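Local coordinates for protein RhCC (Rhodococcus jostii, PDB 4U5R) that probably acts as a cofactor-independent oxygenase of the tautomerase superfamily, built from beta-alpha-beta units and able to bind magnesium, at residues B[23-28]-B[37-42]; B[30-35]-B[69-74]; B[77-82]-B[105-110]; B[93-96]-B[100-103]; B[119-122]-B[126-129]. The protein carries 1 engineered substitution. All coordinates share one frame; numbering follows the deposited sequence.

Contact 1: B[23-28]-B[37-42]; sequences AITSIY and FYVVVL
The hydroxyl OG1 of Thr25 meets Val39 in two ways, through a water and by direct packing. The water gives one hydrogen bond to Val39 O at 2.9 Å and a second, weak one to Thr25 OG1 at 3.3 Å, while the hydroxyl bonds back to Ser21 O one turn earlier in its own helix. Chi1 of -62° sets OG1 anti to the carbonyl carbon and beside the backbone N, which serves that bond and also lays the oxygen 3.7 Å from Val39 CG1. Val39 is the wedge of the contact, its methyls reaching Ile24, Thr25 and Tyr28 together. Val39 CG1 packs mainly on Thr25 and, at 4.0 Å, on Ile24 CG2; Val39 CG2 lies 3.7 Å from Tyr28 CD2, reaching the ring at a slant. Two residues on along the strand, Val41 meets Ile24 tip to tip, with Val41 CG2 placed 4.1 Å from Ile24 CG2. The Tyr28 OH goes on to hydrogen bonds with His68 and Trp3. Ile24 and Val41 both also rest on Ile5 of strand 2-8, and Val40 to Leu42 pair antiparallel with a strand of the second subunit. A helix packed through branched aliphatic side chains on the strand that follows it, which runs parallel to the strand before it, marks a beta-alpha-beta crossover, here strand 2-8, helix 14-32 and strand 40-46 of the tautomerase fold.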
# COMPACT_ATOMS: atom_id res chain seq x y z
N ALA B 23 -8.08 19.91 5.33
CA ALA B 23 -9.34 19.63 4.64
C ALA B 23 -9.68 18.14 4.66
O ALA B 23 -10.83 17.75 4.87
CB ALA B 23 -9.28 20.13 3.21
N ILE B 24 -8.66 17.32 4.44
CA ILE B 24 -8.81 15.87 4.48
C ILE B 24 -9.21 15.41 5.89
O ILE B 24 -10.15 14.64 6.05
CB ILE B 24 -7.52 15.17 4.02
CG1 ILE B 24 -7.32 15.40 2.52
CG2 ILE B 24 -7.56 13.69 4.36
CD1 ILE B 24 -5.93 15.09 2.04
N THR B 25 -8.52 15.94 6.90
CA THR B 25 -8.86 15.67 8.29
C THR B 25 -10.31 16.06 8.59
O THR B 25 -11.03 15.32 9.28
CB THR B 25 -7.93 16.44 9.24
OG1 THR B 25 -6.58 16.00 9.03
CG2 THR B 25 -8.31 16.22 10.72
N SER B 26 -10.76 17.20 8.07
CA SER B 26 -12.13 17.65 8.33
C SER B 26 -13.21 16.64 7.85
O SER B 26 -14.27 16.54 8.46
CB SER B 26 -12.37 19.02 7.69
OG SER B 26 -12.59 18.92 6.30
N ILE B 27 -12.94 15.90 6.77
CA ILE B 27 -13.83 14.81 6.36
C ILE B 27 -14.19 13.88 7.52
O ILE B 27 -15.37 13.60 7.77
CB ILE B 27 -13.22 13.94 5.23
CG1 ILE B 27 -12.94 14.78 3.98
CG2 ILE B 27 -14.16 12.80 4.89
CD1 ILE B 27 -12.27 13.99 2.85
N TYR B 28 -13.18 13.41 8.23
CA TYR B 28 -13.40 12.38 9.24
C TYR B 28 -13.89 12.96 10.56
O TYR B 28 -14.65 12.30 11.27
CB TYR B 28 -12.13 11.57 9.46
CG TYR B 28 -11.64 10.96 8.17
CD1 TYR B 28 -12.19 9.76 7.71
CD2 TYR B 28 -10.66 11.58 7.41
CE1 TYR B 28 -11.75 9.19 6.52
CE2 TYR B 28 -10.22 11.02 6.22
CZ TYR B 28 -10.77 9.83 5.79
OH TYR B 28 -10.32 9.27 4.61
N PHE B 37 -5.98 13.18 15.11
CA PHE B 37 -4.67 12.59 14.90
C PHE B 37 -4.70 11.20 14.23
O PHE B 37 -3.65 10.72 13.82
CB PHE B 37 -3.87 12.50 16.21
CG PHE B 37 -4.43 11.51 17.20
CD1 PHE B 37 -4.01 10.19 17.19
CD2 PHE B 37 -5.33 11.92 18.15
CE1 PHE B 37 -4.53 9.29 18.11
CE2 PHE B 37 -5.85 11.03 19.08
CZ PHE B 37 -5.43 9.71 19.05
N TYR B 38 -5.88 10.57 14.14
CA TYR B 38 -6.05 9.35 13.31
C TYR B 38 -5.72 9.62 11.84
O TYR B 38 -5.29 8.72 11.13
CB TYR B 38 -7.47 8.79 13.37
CG TYR B 38 -7.86 8.01 14.60
CD1 TYR B 38 -7.02 7.94 15.70
CD2 TYR B 38 -9.07 7.34 14.65
CE1 TYR B 38 -7.40 7.23 16.84
CE2 TYR B 38 -9.45 6.62 15.77
CZ TYR B 38 -8.61 6.57 16.85
OH TYR B 38 -8.99 5.88 17.97
N VAL B 39 -5.94 10.86 11.39
CA VAL B 39 -5.79 11.18 9.97
C VAL B 39 -4.34 11.54 9.63
O VAL B 39 -3.84 12.61 9.99
CB VAL B 39 -6.73 12.34 9.56
CG1 VAL B 39 -6.79 12.47 8.05
CG2 VAL B 39 -8.13 12.11 10.10
N VAL B 40 -3.69 10.62 8.92
CA VAL B 40 -2.29 10.78 8.54
C VAL B 40 -2.22 10.99 7.02
O VAL B 40 -2.81 10.23 6.24
CB VAL B 40 -1.45 9.54 8.95
CG1 VAL B 40 -0.04 9.63 8.40
CG2 VAL B 40 -1.44 9.39 10.48
N VAL B 41 -1.53 12.04 6.61
CA VAL B 41 -1.34 12.32 5.19
C VAL B 41 0.16 12.42 4.88
O VAL B 41 0.89 13.27 5.42
CB VAL B 41 -2.04 13.63 4.75
CG1 VAL B 41 -1.84 13.83 3.25
CG2 VAL B 41 -3.52 13.60 5.05
N LEU B 42 0.62 11.53 4.01
CA LEU B 42 2.03 11.52 3.64
C LEU B 42 2.20 12.10 2.24
O LEU B 42 1.66 11.55 1.28
CB LEU B 42 2.60 10.09 3.71
CG LEU B 42 2.34 9.27 4.99
CD1 LEU B 42 3.01 7.91 4.91
CD2 LEU B 42 2.82 10.04 6.22
O HOH W 1 -3.46 15.01 8.44

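Contact 2: B[30-35]-B[69-74]; sequences DYVNLP and IARQME
Methyl groups of Val32 and Leu34 both come down on the same side of the Arg71 guanidinium. Val32 CG2 lies 3.3 Å from Arg71 NE, a close approach made at a slant to the guanidinium plane. Leu34 CD1 instead sits over the face, 3.4 Å above the plane and displaced toward the rim, with Arg71 NH1 as its nearest atom at 3.6 Å. The Leu34 and Arg71 side chains run past each other in opposite directions, and Leu34 CD1 just reaches Ala70 CB at 4.5 Å. Both partners of the arginine come from the end of helix 14-32 and the turn after it, where Asn33, with positive phi (33°), is the first residue to leave helical geometry; the loop between strand 61-68 and helix 76-90 supplies Arg71. A bend at chi2 (-78°) brings the guanidinium under both hydrophobic side chains. Its NH2 makes a salt bridge with Glu128 of helix 126-134, which also packs on Leu34. A methionine in place of Arg71 would probably leave the Glu128 carboxylate without this charged mate and weaken the tie between the 69-74 loop and helix 126-134. Further out, Leu34 is positioned by a backbone hydrogen bond to Tyr28 and packs on Pro1, and Ala70 rests on Trp113 of strand 113-115.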
# COMPACT_ATOMS: atom_id res chain seq x y z
N ASP B 30 -15.80 15.76 10.66
CA ASP B 30 -17.16 16.21 10.40
C ASP B 30 -18.15 15.07 10.25
O ASP B 30 -19.28 15.15 10.73
CB ASP B 30 -17.21 17.10 9.15
CG ASP B 30 -16.52 18.43 9.35
OD1 ASP B 30 -16.23 18.76 10.52
OD2 ASP B 30 -16.30 19.16 8.36
N TYR B 31 -17.74 13.99 9.59
CA TYR B 31 -18.69 12.92 9.29
C TYR B 31 -18.73 11.79 10.32
O TYR B 31 -19.73 11.07 10.39
CB TYR B 31 -18.40 12.33 7.90
CG TYR B 31 -19.00 13.14 6.77
CD1 TYR B 31 -18.31 14.21 6.22
CD2 TYR B 31 -20.26 12.85 6.28
CE1 TYR B 31 -18.86 14.96 5.20
CE2 TYR B 31 -20.82 13.59 5.25
CZ TYR B 31 -20.11 14.65 4.71
OH TYR B 31 -20.66 15.39 3.70
N VAL B 32 -17.69 11.64 11.13
CA VAL B 32 -17.67 10.51 12.05
C VAL B 32 -16.93 10.81 13.37
O VAL B 32 -16.56 9.90 14.11
CB VAL B 32 -17.07 9.26 11.35
CG1 VAL B 32 -15.55 9.33 11.26
CG2 VAL B 32 -17.54 7.97 12.01
N ASN B 33 -16.77 12.11 13.67
CA ASN B 33 -16.03 12.61 14.84
C ASN B 33 -14.85 11.73 15.23
O ASN B 33 -14.70 11.31 16.38
CB ASN B 33 -16.96 12.80 16.04
CG ASN B 33 -16.28 13.55 17.19
OD1 ASN B 33 -15.62 14.57 16.98
ND2 ASN B 33 -16.44 13.04 18.41
N LEU B 34 -14.03 11.43 14.24
CA LEU B 34 -12.79 10.73 14.48
C LEU B 34 -11.81 11.68 15.17
O LEU B 34 -11.80 12.88 14.88
CB LEU B 34 -12.20 10.23 13.15
CG LEU B 34 -11.82 8.77 13.00
CD1 LEU B 34 -12.96 7.90 13.45
CD2 LEU B 34 -11.46 8.48 11.54
N PRO B 35 -10.99 11.14 16.07
CA PRO B 35 -9.88 11.93 16.61
C PRO B 35 -9.04 12.46 15.46
O PRO B 35 -8.76 11.71 14.51
CB PRO B 35 -9.10 10.93 17.46
CG PRO B 35 -10.10 9.86 17.80
CD PRO B 35 -11.04 9.78 16.64
N ILE B 69 -9.01 2.27 8.10
CA ILE B 69 -8.73 1.29 9.13
C ILE B 69 -9.77 1.29 10.24
O ILE B 69 -10.19 0.24 10.70
CB ILE B 69 -7.35 1.54 9.76
CG1 ILE B 69 -6.32 1.78 8.66
CG2 ILE B 69 -6.96 0.37 10.66
CD1 ILE B 69 -5.09 2.60 9.12
N ALA B 70 -10.17 2.49 10.66
CA ALA B 70 -11.01 2.63 11.85
C ALA B 70 -12.46 2.24 11.56
O ALA B 70 -13.11 1.60 12.37
CB ALA B 70 -10.92 4.05 12.39
N ARG B 71 -12.96 2.62 10.39
CA ARG B 71 -14.36 2.36 10.06
C ARG B 71 -14.49 1.57 8.76
O ARG B 71 -13.64 1.67 7.87
CB ARG B 71 -15.14 3.67 9.93
CG ARG B 71 -15.14 4.57 11.16
CD ARG B 71 -16.10 4.07 12.23
NE ARG B 71 -16.47 5.13 13.18
CZ ARG B 71 -15.75 5.47 14.23
NH1 ARG B 71 -14.60 4.86 14.48
NH2 ARG B 71 -16.17 6.44 15.04
N GLN B 72 -15.56 0.78 8.66
CA GLN B 72 -15.96 0.19 7.39
C GLN B 72 -17.10 1.02 6.82
O GLN B 72 -17.89 1.59 7.56
CB GLN B 72 -16.41 -1.26 7.57
CG GLN B 72 -15.32 -2.29 7.35
CD GLN B 72 -15.87 -3.71 7.28
OE1 GLN B 72 -16.81 -4.06 8.00
NE2 GLN B 72 -15.30 -4.52 6.40
N MET B 73 -17.18 1.07 5.49
CA MET B 73 -18.28 1.74 4.82
C MET B 73 -19.18 0.67 4.21
O MET B 73 -18.79 -0.02 3.27
CB MET B 73 -17.77 2.70 3.76
CG MET B 73 -16.97 3.86 4.33
SD MET B 73 -16.25 4.93 3.07
CE MET B 73 -15.05 3.83 2.32
N GLU B 74 -20.38 0.52 4.77
CA GLU B 74 -21.19 -0.67 4.52
C GLU B 74 -22.31 -0.53 3.49
O GLU B 74 -22.99 -1.51 3.20
CB GLU B 74 -21.80 -1.14 5.85
CG GLU B 74 -20.77 -1.51 6.90
CD GLU B 74 -21.39 -2.14 8.13
OE1 GLU B 74 -22.44 -2.82 7.99
OE2 GLU B 74 -20.85 -1.97 9.23

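Contact 3: B[77-82]-B[105-110]; sequences EVRALM and IAETPM. Engineered in segment 105-110: Ala106 (natural residue Asp).
The guanidinium of Arg79 receives Glu107 OE1 at its edge, in its own plane, through NH1. That salt bridge is nearly straight, with an N-H...O angle of 165°, but at 3.3 Å from Arg79 NH1 to Glu107 OE1 its hydrogen bond is weak. The guanidinium and carboxylate planes stand 76° apart, so one oxygen faces the edge instead of two oxygens pairing with two nitrogens. A water bridges the same two groups: it donates to Glu107 OE1 at 2.5 Å and accepts from Arg79 NH2 at 3.1 Å. The arginine bends at chi3 (80°), which turns its tip from the helix flank toward the strand. Its NH1 also bonds Met73 O and its NE forms a salt bridge with Asp111 of the third subunit, while Glu107 OE2 accepts from Met73 N. One turn along the helix, Met82 CG packs 3.8 Å from Ile105 CD1, a buried apolar contact beside the charged pair. Between Ile105 and Glu107 comes the engineered Ala106, naturally aspartate, a position seen to bind magnesium in this protein, though no magnesium is bound to this chain here. The contact lays helix 76-90 against strand 100-107, the last two elements of a beta-alpha-beta unit begun by strand 61-68, with Met82 also touching Tyr28 of helix 14-32.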
# COMPACT_ATOMS: atom_id res chain seq x y z
N GLU B 77 -24.34 4.03 -0.81
CA GLU B 77 -24.56 5.46 -0.62
C GLU B 77 -23.42 6.10 0.15
O GLU B 77 -22.88 7.12 -0.26
CB GLU B 77 -25.89 5.69 0.11
CG GLU B 77 -26.45 7.11 -0.01
CD GLU B 77 -26.08 7.99 1.17
OE1 GLU B 77 -25.19 7.61 1.95
OE2 GLU B 77 -26.70 9.07 1.31
N VAL B 78 -23.05 5.49 1.28
CA VAL B 78 -21.98 6.00 2.12
C VAL B 78 -20.64 5.97 1.39
O VAL B 78 -19.86 6.91 1.48
CB VAL B 78 -21.87 5.21 3.43
CG1 VAL B 78 -20.62 5.60 4.21
CG2 VAL B 78 -23.12 5.44 4.28
N ARG B 79 -20.39 4.87 0.68
CA ARG B 79 -19.16 4.72 -0.11
C ARG B 79 -19.07 5.76 -1.22
O ARG B 79 -18.00 6.36 -1.42
CB ARG B 79 -19.08 3.30 -0.68
CG ARG B 79 -18.93 2.25 0.40
CD ARG B 79 -19.22 0.84 -0.10
NE ARG B 79 -18.10 0.26 -0.82
CZ ARG B 79 -17.06 -0.33 -0.24
NH1 ARG B 79 -16.98 -0.40 1.09
NH2 ARG B 79 -16.08 -0.83 -0.98
N ALA B 80 -20.16 6.00 -1.93
CA ALA B 80 -20.17 7.03 -2.97
C ALA B 80 -19.96 8.43 -2.38
O ALA B 80 -19.27 9.26 -2.97
CB ALA B 80 -21.48 6.98 -3.76
N LEU B 81 -20.54 8.69 -1.22
CA LEU B 81 -20.41 9.97 -0.55
C LEU B 81 -18.97 10.23 -0.11
O LEU B 81 -18.47 11.35 -0.22
CB LEU B 81 -21.36 10.04 0.65
CG LEU B 81 -21.38 11.34 1.45
CD1 LEU B 81 -21.62 12.54 0.53
CD2 LEU B 81 -22.46 11.27 2.52
N MET B 82 -18.29 9.19 0.36
CA MET B 82 -16.87 9.30 0.71
C MET B 82 -16.02 9.77 -0.48
O MET B 82 -15.19 10.69 -0.34
CB MET B 82 -16.34 7.95 1.21
CG MET B 82 -14.82 7.93 1.41
SD MET B 82 -14.33 9.04 2.73
CE MET B 82 -12.79 9.68 2.08
N ILE B 105 -9.22 3.79 -2.69
CA ILE B 105 -9.26 3.43 -1.28
C ILE B 105 -9.26 1.92 -1.06
O ILE B 105 -9.90 1.16 -1.80
CB ILE B 105 -10.51 3.98 -0.57
CG1 ILE B 105 -10.80 5.42 -1.01
CG2 ILE B 105 -10.36 3.85 0.95
CD1 ILE B 105 -11.91 6.10 -0.20
N ALA B 106 -8.56 1.48 -0.03
CA ALA B 106 -8.64 0.11 0.43
C ALA B 106 -9.09 0.12 1.88
O ALA B 106 -8.85 1.08 2.61
CB ALA B 106 -7.29 -0.58 0.28
N GLU B 107 -9.77 -0.95 2.30
CA GLU B 107 -10.18 -1.11 3.69
C GLU B 107 -9.33 -2.24 4.26
O GLU B 107 -9.22 -3.31 3.65
CB GLU B 107 -11.68 -1.41 3.80
CG GLU B 107 -12.56 -0.30 3.21
CD GLU B 107 -14.05 -0.53 3.42
OE1 GLU B 107 -14.56 -1.60 3.04
OE2 GLU B 107 -14.72 0.38 3.96
N THR B 108 -8.70 -1.98 5.40
CA THR B 108 -7.80 -2.93 6.05
C THR B 108 -8.34 -3.24 7.45
O THR B 108 -9.16 -2.49 7.98
CB THR B 108 -6.34 -2.38 6.12
OG1 THR B 108 -6.28 -1.30 7.06
CG2 THR B 108 -5.86 -1.87 4.75
N PRO B 109 -7.93 -4.39 8.03
CA PRO B 109 -8.54 -4.86 9.29
C PRO B 109 -8.34 -3.95 10.50
O PRO B 109 -7.21 -3.64 10.89
CB PRO B 109 -7.84 -6.20 9.54
CG PRO B 109 -7.36 -6.64 8.22
CD PRO B 109 -7.05 -5.41 7.42
N MET B 110 -9.45 -3.55 11.11
CA MET B 110 -9.41 -2.64 12.26
C MET B 110 -8.59 -3.18 13.43
O MET B 110 -8.03 -2.40 14.20
CB MET B 110 -10.83 -2.33 12.72
CG MET B 110 -10.93 -1.20 13.73
SD MET B 110 -12.66 -0.85 14.14
CE MET B 110 -13.19 -2.44 14.78
O HOH W 2 -14.30 -2.66 0.80

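Contact 4: B[93-96]-B[100-103]; sequences FIKE and DWEI
Ile94 and Lys95 lie along one side of the Trp101 indole, Ile94 near its root and Lys95 over its far end. Ile94 CG2 touches the near part, 3.7 Å from Trp101 CB, and meets the ring itself at a slant. At the six-membered end Lys95 CB comes within 3.4 Å of Trp101 CH2 and Lys95 CG within 3.5 Å of the same atom, while Lys95 CA lies over a ring face. The lysine chain leaves with CG anti to its own N (chi1 177°) and stays extended as far as CE; a turn at chi4 (73°) then brings NZ round to the edge of the indole, near its plane and 4.0 Å from Trp101 CH2. Trp101 itself takes chi1 of 78°, which puts CG between its backbone N and carbonyl carbon and swings the indole across to the loop. Its NE1 is tied to Glu87 of helix 76-90 by a hydrogen bond, which helps fix the ring's rotation. With a serine here, the loop would probably lose the surface that Ile94 and Lys95 rest on, and Glu87 the indole N-H. Residues 93-96 thus fold back on the start of strand 100-107, the helix-to-strand return of a beta-alpha-beta unit, ending in the outermost strand of this chain's own sheet, which a strand of the third subunit continues.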
# COMPACT_ATOMS: atom_id res chain seq x y z
N PHE B 93 -6.76 22.19 -4.76
CA PHE B 93 -5.31 22.01 -4.82
C PHE B 93 -4.83 21.21 -6.04
O PHE B 93 -3.67 21.31 -6.42
CB PHE B 93 -4.82 21.30 -3.55
CG PHE B 93 -5.18 22.02 -2.28
CD1 PHE B 93 -4.33 22.97 -1.73
CD2 PHE B 93 -6.36 21.71 -1.63
CE1 PHE B 93 -4.68 23.63 -0.55
CE2 PHE B 93 -6.71 22.37 -0.46
CZ PHE B 93 -5.87 23.32 0.09
N ILE B 94 -5.73 20.43 -6.62
CA ILE B 94 -5.33 19.49 -7.66
C ILE B 94 -6.09 19.77 -8.97
O ILE B 94 -5.51 20.35 -9.89
CB ILE B 94 -5.53 18.04 -7.16
CG1 ILE B 94 -4.62 17.82 -5.95
CG2 ILE B 94 -5.16 17.04 -8.25
CD1 ILE B 94 -4.89 16.55 -5.18
N LYS B 95 -7.37 19.42 -9.05
CA LYS B 95 -8.15 19.72 -10.26
C LYS B 95 -8.01 21.17 -10.70
O LYS B 95 -7.69 21.44 -11.87
CB LYS B 95 -9.64 19.39 -10.06
CG LYS B 95 -10.54 19.74 -11.26
CD LYS B 95 -12.00 19.38 -10.99
CE LYS B 95 -12.88 19.58 -12.21
NZ LYS B 95 -12.62 18.52 -13.25
N GLU B 96 -8.19 22.10 -9.76
CA GLU B 96 -8.26 23.52 -10.11
C GLU B 96 -6.89 24.17 -10.35
O GLU B 96 -6.81 25.34 -10.73
CB GLU B 96 -9.03 24.28 -9.03
CG GLU B 96 -10.50 23.87 -8.98
CD GLU B 96 -11.27 24.46 -7.81
OE1 GLU B 96 -10.80 25.45 -7.21
OE2 GLU B 96 -12.35 23.93 -7.48
N ASP B 100 -3.57 16.37 -13.50
CA ASP B 100 -4.31 15.13 -13.74
C ASP B 100 -4.21 14.31 -12.47
O ASP B 100 -3.22 14.45 -11.74
CB ASP B 100 -3.74 14.37 -14.94
CG ASP B 100 -3.88 15.14 -16.22
OD1 ASP B 100 -4.94 15.77 -16.41
OD2 ASP B 100 -2.93 15.12 -17.03
N TRP B 101 -5.21 13.49 -12.17
CA TRP B 101 -5.16 12.76 -10.90
C TRP B 101 -6.05 11.53 -10.87
O TRP B 101 -6.96 11.35 -11.70
CB TRP B 101 -5.50 13.68 -9.70
CG TRP B 101 -6.96 13.98 -9.48
CD1 TRP B 101 -7.77 13.50 -8.48
CD2 TRP B 101 -7.80 14.82 -10.29
NE1 TRP B 101 -9.04 14.00 -8.62
CE2 TRP B 101 -9.09 14.81 -9.72
CE3 TRP B 101 -7.57 15.61 -11.43
CZ2 TRP B 101 -10.15 15.53 -10.27
CZ3 TRP B 101 -8.63 16.32 -11.97
CH2 TRP B 101 -9.90 16.27 -11.39
N GLU B 102 -5.77 10.67 -9.90
CA GLU B 102 -6.48 9.41 -9.69
C GLU B 102 -6.40 9.08 -8.21
O GLU B 102 -5.38 9.34 -7.56
CB GLU B 102 -5.87 8.28 -10.54
CG GLU B 102 -6.61 6.96 -10.39
CD GLU B 102 -6.05 5.83 -11.25
OE1 GLU B 102 -4.90 5.92 -11.72
OE2 GLU B 102 -6.77 4.83 -11.44
N ILE B 103 -7.47 8.51 -7.67
CA ILE B 103 -7.56 8.18 -6.25
C ILE B 103 -8.21 6.83 -6.10
O ILE B 103 -9.14 6.49 -6.84
CB ILE B 103 -8.40 9.21 -5.46
CG1 ILE B 103 -8.38 8.90 -3.96
CG2 ILE B 103 -9.85 9.23 -5.97
CD1 ILE B 103 -8.86 10.07 -3.09

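Contact 5: B[119-122]-B[126-129]; sequences VPPP and DMEK
Pro121 lays its ring against the first turn of helix 126-134, overlapping both Met127 and Glu128. Pro121 CB lies 3.7 Å from Met127 CB, and Pro121 CG comes 3.5 Å from Glu128 CA, so the pyrrolidine covers backbone as well as side chain. Met127 offers only its first carbons to the proline: with CG anti to the backbone N (chi1 -174°), the chain bends at chi2 and chi3 and takes the sulfur and CE away from Pro121. Glu128 runs alongside instead, passing Pro122 O with Glu128 CB at 3.5 Å. Its carboxylate reaches back to the proline segment through a water, which donates to Glu128 OE2 at 2.7 Å and to Pro121 O at 2.8 Å. The other oxygen, OE1, accepts from Glu124 N and forms a salt bridge with Arg71. Ser125 joins the two segments as well, its OG hydrogen-bonded to Pro122 O and Glu128 N. Pro121 also packs on Tyr38 and Tyr140, and Pro122 on Lys146 of helix 142-150. Because proline nitrogens carry no hydrogen, the segment can offer carbonyls but no N-H from these rings; the chain is consequently held to the helix by ring packing, a water-borne bond and neighbouring groups, with the buried Glu128 carboxylate probably kept ionised by Arg71.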
# COMPACT_ATOMS: atom_id res chain seq x y z
N VAL B 119 -4.13 -0.01 21.66
CA VAL B 119 -5.33 -0.44 20.94
C VAL B 119 -6.29 0.73 20.85
O VAL B 119 -6.73 1.25 21.87
CB VAL B 119 -6.02 -1.62 21.67
CG1 VAL B 119 -7.35 -1.98 21.00
CG2 VAL B 119 -5.10 -2.82 21.77
N PRO B 120 -6.61 1.17 19.62
CA PRO B 120 -7.62 2.23 19.53
C PRO B 120 -8.97 1.78 20.09
O PRO B 120 -9.32 0.60 19.99
CB PRO B 120 -7.69 2.50 18.02
CG PRO B 120 -6.32 2.10 17.52
CD PRO B 120 -6.00 0.88 18.31
N PRO B 121 -9.71 2.70 20.71
CA PRO B 121 -10.97 2.32 21.37
C PRO B 121 -12.08 2.02 20.38
O PRO B 121 -11.95 2.33 19.20
CB PRO B 121 -11.30 3.55 22.22
CG PRO B 121 -10.58 4.67 21.58
CD PRO B 121 -9.31 4.08 21.04
N PRO B 122 -13.17 1.39 20.84
CA PRO B 122 -14.25 1.06 19.90
C PRO B 122 -14.87 2.31 19.28
O PRO B 122 -14.90 3.36 19.92
CB PRO B 122 -15.27 0.32 20.77
CG PRO B 122 -14.48 -0.20 21.92
CD PRO B 122 -13.46 0.87 22.19
N ASP B 126 -17.05 6.05 24.56
CA ASP B 126 -16.64 7.18 25.38
C ASP B 126 -15.13 7.41 25.27
O ASP B 126 -14.68 8.54 25.18
CB ASP B 126 -17.05 6.97 26.84
CG ASP B 126 -18.56 7.05 27.03
OD1 ASP B 126 -19.22 7.79 26.27
OD2 ASP B 126 -19.08 6.38 27.93
N MET B 127 -14.34 6.34 25.27
CA MET B 127 -12.90 6.52 25.14
C MET B 127 -12.52 7.10 23.78
O MET B 127 -11.60 7.92 23.70
CB MET B 127 -12.17 5.19 25.37
CG MET B 127 -10.64 5.31 25.39
SD MET B 127 -9.94 6.48 26.58
CE MET B 127 -10.71 5.92 28.10
N GLU B 128 -13.22 6.72 22.72
CA GLU B 128 -12.90 7.30 21.42
C GLU B 128 -13.18 8.79 21.45
O GLU B 128 -12.39 9.58 20.94
CB GLU B 128 -13.68 6.64 20.28
CG GLU B 128 -13.30 7.23 18.91
CD GLU B 128 -14.08 6.63 17.77
OE1 GLU B 128 -15.30 6.90 17.68
OE2 GLU B 128 -13.47 5.90 16.97
N LYS B 129 -14.31 9.17 22.04
CA LYS B 129 -14.64 10.58 22.19
C LYS B 129 -13.63 11.33 23.05
O LYS B 129 -13.35 12.50 22.80
CB LYS B 129 -16.04 10.74 22.80
CG LYS B 129 -17.18 10.25 21.93
CD LYS B 129 -18.52 10.53 22.60
CE LYS B 129 -19.71 10.15 21.71
NZ LYS B 129 -19.84 8.68 21.53
O HOH W 3 -11.22 4.51 17.59

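How the contacts relate
Contact 1 is the buried, mainly aliphatic core of the set; contact 4 is buried too, but far from the chain's centre and with exposed Lys95 at its rim. Contacts 2, 3 and 5 are partly buried and mix apolar packing with charge. Contacts 1 and 3 each join a helix to a strand of the same four-stranded sheet, in separate beta-alpha-beta units, and meet where Met82 touches Tyr28. Contact 4 shares strand 100-107 with contact 3, centred about 20 Å away, and relies on an indole instead of a salt bridge. Contact 2 is the junction: it shares helix 14-32 with contact 1, Met73 bonds both charged residues of contact 3, and Arg71 reaches Glu128 of peripheral contact 5.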